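Local coordinates for protein possible flavin reductase (Haemophilus somnus 129PT, PDB 2R0X) that probably binds FMN and reduces riboflavin with NADPH, and is built as a two-chain assembly of split-barrel subunits, at residues A[110-114]-A[141-147]; A[101-105]-A[137-141]. All blocks are in the same frame, centred on the assembly; numbering follows the deposited sequence. Where two conformers were deposited one is given.

Contact 1 (A[110-114]-A[141-147])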
loop_
_atom_site.group_PDB
_atom_site.type_symbol
_atom_site.label_atom_id
_atom_site.label_comp_id
_atom_site.label_asym_id
_atom_site.label_seq_id
_atom_site.Cartn_x
_atom_site.Cartn_y
_atom_site.Cartn_z
ATOM N N GLN A 110 19.611 -10.025 1.951
ATOM C CA GLN A 110 20.775 -9.174 2.045
ATOM C C GLN A 110 20.755 -8.087 0.967
ATOM O O GLN A 110 20.300 -8.314 -0.162
ATOM C CB GLN A 110 22.044 -10.040 1.955
ATOM C CG GLN A 110 22.246 -10.916 3.185
ATOM C CD GLN A 110 22.484 -10.112 4.432
ATOM O OE1 GLN A 110 23.289 -9.196 4.420
ATOM N NE2 GLN A 110 21.780 -10.426 5.503
ATOM N N ASP A 111 21.329 -6.936 1.323
ATOM C CA ASP A 111 21.414 -5.815 0.397
ATOM C C ASP A 111 20.043 -5.256 -0.013
ATOM O O ASP A 111 19.935 -4.588 -1.029
ATOM C CB ASP A 111 22.252 -6.192 -0.859
ATOM C CG ASP A 111 23.158 -5.083 -1.380
ATOM O OD1 ASP A 111 23.325 -4.045 -0.714
ATOM O OD2 ASP A 111 23.710 -5.280 -2.497
ATOM N N ALA A 112 19.021 -5.502 0.784
ATOM C CA ALA A 112 17.709 -4.927 0.549
ATOM C C ALA A 112 17.644 -3.476 1.023
ATOM O O ALA A 112 18.467 -2.996 1.788
ATOM C CB ALA A 112 16.639 -5.741 1.255
ATOM N N LEU A 113 16.601 -2.760 0.629
ATOM C CA LEU A 113 16.365 -1.418 1.088
ATOM C C LEU A 113 15.931 -1.400 2.562
ATOM O O LEU A 113 16.354 -0.559 3.346
ATOM C CB LEU A 113 15.327 -0.728 0.225
ATOM C CG LEU A 113 15.183 0.775 0.409
ATOM C CD1 LEU A 113 16.353 1.451 -0.282
ATOM C CD2 LEU A 113 13.845 1.262 -0.152
ATOM N N ILE A 114 15.025 -2.315 2.906
ATOM C CA ILE A 114 14.459 -2.426 4.253
ATOM C C ILE A 114 14.055 -3.870 4.453
ATOM O O ILE A 114 13.658 -4.519 3.500
ATOM C CB ILE A 114 13.154 -1.545 4.461
ATOM C CG1 ILE A 114 13.093 -0.313 3.546
ATOM C CG2 ILE A 114 13.047 -1.150 5.913
ATOM C CD1 ILE A 114 11.735 0.359 3.514
ATOM N N GLN A 141 17.355 -1.712 8.411
ATOM C CA GLN A 141 17.211 -0.702 7.339
ATOM C C GLN A 141 18.536 -0.327 6.707
ATOM O O GLN A 141 19.540 -0.334 7.359
ATOM C CB GLN A 141 16.438 0.540 7.801
ATOM C CG GLN A 141 16.870 1.069 9.132
ATOM C CD GLN A 141 15.873 2.040 9.795
ATOM O OE1 GLN A 141 15.554 3.072 9.227
ATOM N NE2 GLN A 141 15.431 1.721 11.031
ATOM N N SER A 142 18.493 -0.000 5.427
ATOM C CA SER A 142 19.651 0.534 4.733
ATOM C C SER A 142 19.721 2.028 4.907
ATOM O O SER A 142 18.767 2.663 5.356
ATOM C CB SER A 142 19.556 0.212 3.242
ATOM O OG SER A 142 18.511 0.922 2.612
ATOM N N ASN A 143 20.845 2.581 4.465
ATOM C CA ASN A 143 21.036 4.014 4.370
ATOM C C ASN A 143 21.593 4.376 3.010
ATOM O O ASN A 143 22.410 3.646 2.469
ATOM C CB ASN A 143 22.000 4.500 5.456
ATOM N N ALA A 144 21.116 5.485 2.475
ATOM C CA ALA A 144 21.709 6.067 1.277
ATOM C C ALA A 144 21.568 5.172 0.046
ATOM O O ALA A 144 22.392 5.176 -0.853
ATOM C CB ALA A 144 23.191 6.398 1.545
ATOM N N LYS A 145 20.486 4.423 -0.000
ATOM C CA LYS A 145 20.167 3.611 -1.160
ATOM C C LYS A 145 18.935 4.136 -1.848
ATOM O O LYS A 145 18.164 4.900 -1.256
ATOM C CB LYS A 145 20.023 2.146 -0.804
ATOM C CG LYS A 145 21.322 1.658 -0.249
ATOM C CD LYS A 145 21.470 0.196 -0.267
ATOM C CE LYS A 145 22.840 -0.204 0.353
ATOM N NZ LYS A 145 23.068 -1.633 0.210
ATOM N N ASN A 146 18.773 3.767 -3.106
ATOM C CA ASN A 146 17.609 4.177 -3.882
ATOM C C ASN A 146 16.606 3.029 -3.935
ATOM O O ASN A 146 16.978 1.870 -3.973
ATOM C CB ASN A 146 18.021 4.558 -5.281
ATOM C CG ASN A 146 19.024 5.690 -5.303
ATOM O OD1 ASN A 146 20.079 5.585 -5.912
ATOM N ND2 ASN A 146 18.740 6.714 -4.578
ATOM N N ALA A 147 15.320 3.400 -3.926
ATOM C CA ALA A 147 14.210 2.426 -3.899
ATOM C C ALA A 147 13.805 2.012 -5.287
ATOM O O ALA A 147 13.794 2.841 -6.221
ATOM C CB ALA A 147 12.985 3.048 -3.224
HETATM O O HOH W 1 21.203 -2.890 2.064
#

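Contact 2 (A[101-105]-A[137-141])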
loop_
_atom_site.group_PDB
_atom_site.type_symbol
_atom_site.label_atom_id
_atom_site.label_comp_id
_atom_site.label_asym_id
_atom_site.label_seq_id
_atom_site.Cartn_x
_atom_site.Cartn_y
_atom_site.Cartn_z
ATOM N N THR A 101 18.665 -14.549 8.559
ATOM C CA THR A 101 17.440 -14.473 9.338
ATOM C C THR A 101 17.595 -13.410 10.386
ATOM O O THR A 101 18.713 -13.010 10.727
ATOM C CB THR A 101 17.035 -15.834 10.005
ATOM O OG1 THR A 101 17.975 -16.230 10.995
ATOM C CG2 THR A 101 16.800 -16.960 9.014
ATOM N N LEU A 102 16.468 -12.917 10.887
ATOM C CA LEU A 102 16.416 -11.989 12.002
ATOM C C LEU A 102 15.865 -12.744 13.213
ATOM O O LEU A 102 16.629 -13.369 13.919
ATOM C CB LEU A 102 15.651 -10.703 11.651
ATOM C CG LEU A 102 16.355 -9.726 10.715
ATOM C CD1 LEU A 102 15.385 -8.558 10.335
ATOM C CD2 LEU A 102 17.624 -9.176 11.330
ATOM N N THR A 103 14.567 -12.677 13.445
ATOM C CA THR A 103 13.924 -13.297 14.581
ATOM C C THR A 103 13.022 -14.484 14.237
ATOM O O THR A 103 13.035 -15.509 14.946
ATOM C CB THR A 103 13.147 -12.228 15.398
ATOM O OG1 THR A 103 14.038 -11.206 15.889
ATOM C CG2 THR A 103 12.517 -12.904 16.603
ATOM N N THR A 104 12.225 -14.364 13.181
ATOM C CA THR A 104 11.220 -15.393 12.889
ATOM C C THR A 104 11.721 -16.620 12.143
ATOM O O THR A 104 11.025 -17.613 12.072
ATOM C CB THR A 104 10.035 -14.840 12.133
ATOM O OG1 THR A 104 10.421 -14.576 10.791
ATOM C CG2 THR A 104 9.396 -13.630 12.812
ATOM N N GLY A 105 12.903 -16.523 11.542
ATOM C CA GLY A 105 13.345 -17.521 10.611
ATOM C C GLY A 105 12.941 -17.269 9.172
ATOM O O GLY A 105 13.493 -17.910 8.258
ATOM N N VAL A 137 8.324 -7.485 14.402
ATOM C CA VAL A 137 9.108 -7.896 15.563
ATOM C C VAL A 137 10.607 -7.656 15.404
ATOM O O VAL A 137 11.315 -7.746 16.406
ATOM C CB VAL A 137 8.823 -9.339 15.981
ATOM C CG1 VAL A 137 7.327 -9.483 16.376
ATOM C CG2 VAL A 137 9.188 -10.327 14.883
ATOM N N ASP A 138 11.100 -7.308 14.207
ATOM C CA ASP A 138 12.500 -6.958 14.038
ATOM C C ASP A 138 12.582 -6.173 12.720
ATOM O O ASP A 138 11.796 -6.396 11.826
ATOM C CB ASP A 138 13.373 -8.254 14.038
ATOM C CG ASP A 138 14.785 -8.052 14.460
ATOM O OD1 ASP A 138 15.265 -6.896 14.491
ATOM O OD2 ASP A 138 15.436 -9.105 14.740
ATOM N N ILE A 139 13.528 -5.247 12.641
ATOM C CA ILE A 139 13.696 -4.386 11.461
ATOM C C ILE A 139 15.183 -4.263 11.205
ATOM O O ILE A 139 15.973 -4.110 12.122
ATOM C CB ILE A 139 13.099 -2.987 11.660
ATOM C CG1 ILE A 139 11.581 -3.031 11.757
ATOM C CG2 ILE A 139 13.542 -2.000 10.552
ATOM C CD1 ILE A 139 10.882 -1.672 11.956
ATOM N N HIS A 140 15.549 -4.295 9.926
ATOM C CA HIS A 140 16.853 -3.868 9.459
ATOM C C HIS A 140 16.612 -2.817 8.376
ATOM O O HIS A 140 15.781 -3.018 7.522
ATOM C CB HIS A 140 17.590 -5.071 8.891
ATOM C CG HIS A 140 18.983 -4.792 8.445
ATOM N ND1 HIS A 140 19.270 -4.271 7.200
ATOM C CD2 HIS A 140 20.173 -5.007 9.054
ATOM C CE1 HIS A 140 20.580 -4.135 7.074
ATOM N NE2 HIS A 140 21.152 -4.597 8.172
ATOM N N GLN A 141 17.355 -1.712 8.411
ATOM C CA GLN A 141 17.211 -0.702 7.339
ATOM C C GLN A 141 18.536 -0.327 6.707
ATOM O O GLN A 141 19.540 -0.334 7.359
ATOM C CB GLN A 141 16.438 0.540 7.801
ATOM C CG GLN A 141 16.870 1.069 9.132
ATOM C CD GLN A 141 15.873 2.040 9.795
ATOM O OE1 GLN A 141 15.554 3.072 9.227
ATOM N NE2 GLN A 141 15.431 1.721 11.031
#

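Contact 1 (A[110-114]-A[141-147])
Asp111 grips Lys145 through OD1, which lies 2.6 Å from NZ in a short salt bridge. The lysine chain, extended beyond CG, meets the aspartate side chain at about a right angle; a long side chain with a terminal charge can span from the 141-147 loop to exposed Asp111. A water then joins this charged end to the next residue: it donates to Ala112 O and accepts from Lys145 NZ at 2.9 Å.

At Leu113 the carbonyl oxygen is held twice by Ser142. Ser142 N reaches Leu113 O at 3.0 Å from above the carbonyl plane, with an N-H...O angle of 159°, while Ser142 OG lies in that plane, on a lone pair of Leu113 O, at 2.7 Å. Swung away from its backbone N (chi1 -168°), the buried leucine fork brings CD2 within 3.7 Å of Ala147 CB and CD1 within 3.8 Å of Lys145 CB. Arg151 of the second subunit covers Leu113 and Ala147, and its NH2 hydrogen-bonds to Lys145 O.

Ile114 starts strand 114-126 as a non-hydrogen-bonded antiparallel pair with Gln141. Leu113 and Ile114 both face Thr72, a classic beta bulge where strand 114-126 of the split barrel begins beside strand 67-72.

Contact 2 (A[101-105]-A[137-141])
The carboxylate of Asp138 has Leu102 over one face and the Thr103 hydroxyl at its OD2 end. A classic beta bulge underlies this: Val137 and Asp138 both face Asp117 on the neighbouring strand 114-126 of the split barrel, and both direct their side chains at the 101-105 loop. Leu102 CD1 sits almost squarely above Asp138 CG at 4.2 Å, and Leu102 CB lies on that same face, 3.5 Å from Asp138 OD2. Leucine suits the place because its two methyls can spread over a flat group, and CD1 carries on to the Ile139-His140 peptide, 4.3 Å from His140 N. Thr103 OG1 donates to Asp138 OD2 at 2.8 Å, coming from the anti side, 28° out of the carboxylate plane and displaced towards the face that Leu102 does not cover. Thr103 has two modelled conformers, so how constantly this bond is made is doubtful. At the other oxygen, OD1, Ile139 N makes only a weak, bent bond of 3.0 Å.

The anti placement of Asp138 CG relative to its N (chi1 -155°) carries the carboxylate out to Leu102 and Thr103. Asp117 also anchors the loop, and an aspartate serves well there: its OD2 takes Thr103 N and its OD1 takes Thr104 OG1. A threonine at 104 can give its hydroxyl to that acid while keeping a methyl for apolar contact. Val137, branched at CB, supplies the other half of that contact: the two side chains cross at about a right angle, with Thr104 CG2 resting 3.9 Å from Val137 CG2.

Contact 1 is the more buried of the two, with Leu113, Ile114 and Ala147 inside the protein and its salt bridge towards solvent, whereas contact 2 is a surface patch without a buried residue. Both hold strand 129-141: contact 2 along its last residues, contact 1 at its end and in the loop beyond. They share Gln141 and meet where Ile114 CG2 packs 3.7 Å from His140 O. In both, a classic bulge interrupts the pairing with a neighbouring strand, but contact 1 has a serine gripping a backbone carbonyl, a charge pair and buried apolar packing, while contact 2 has a threonine-carboxylate bond and more exposed apolar contacts. Each also borders the second subunit.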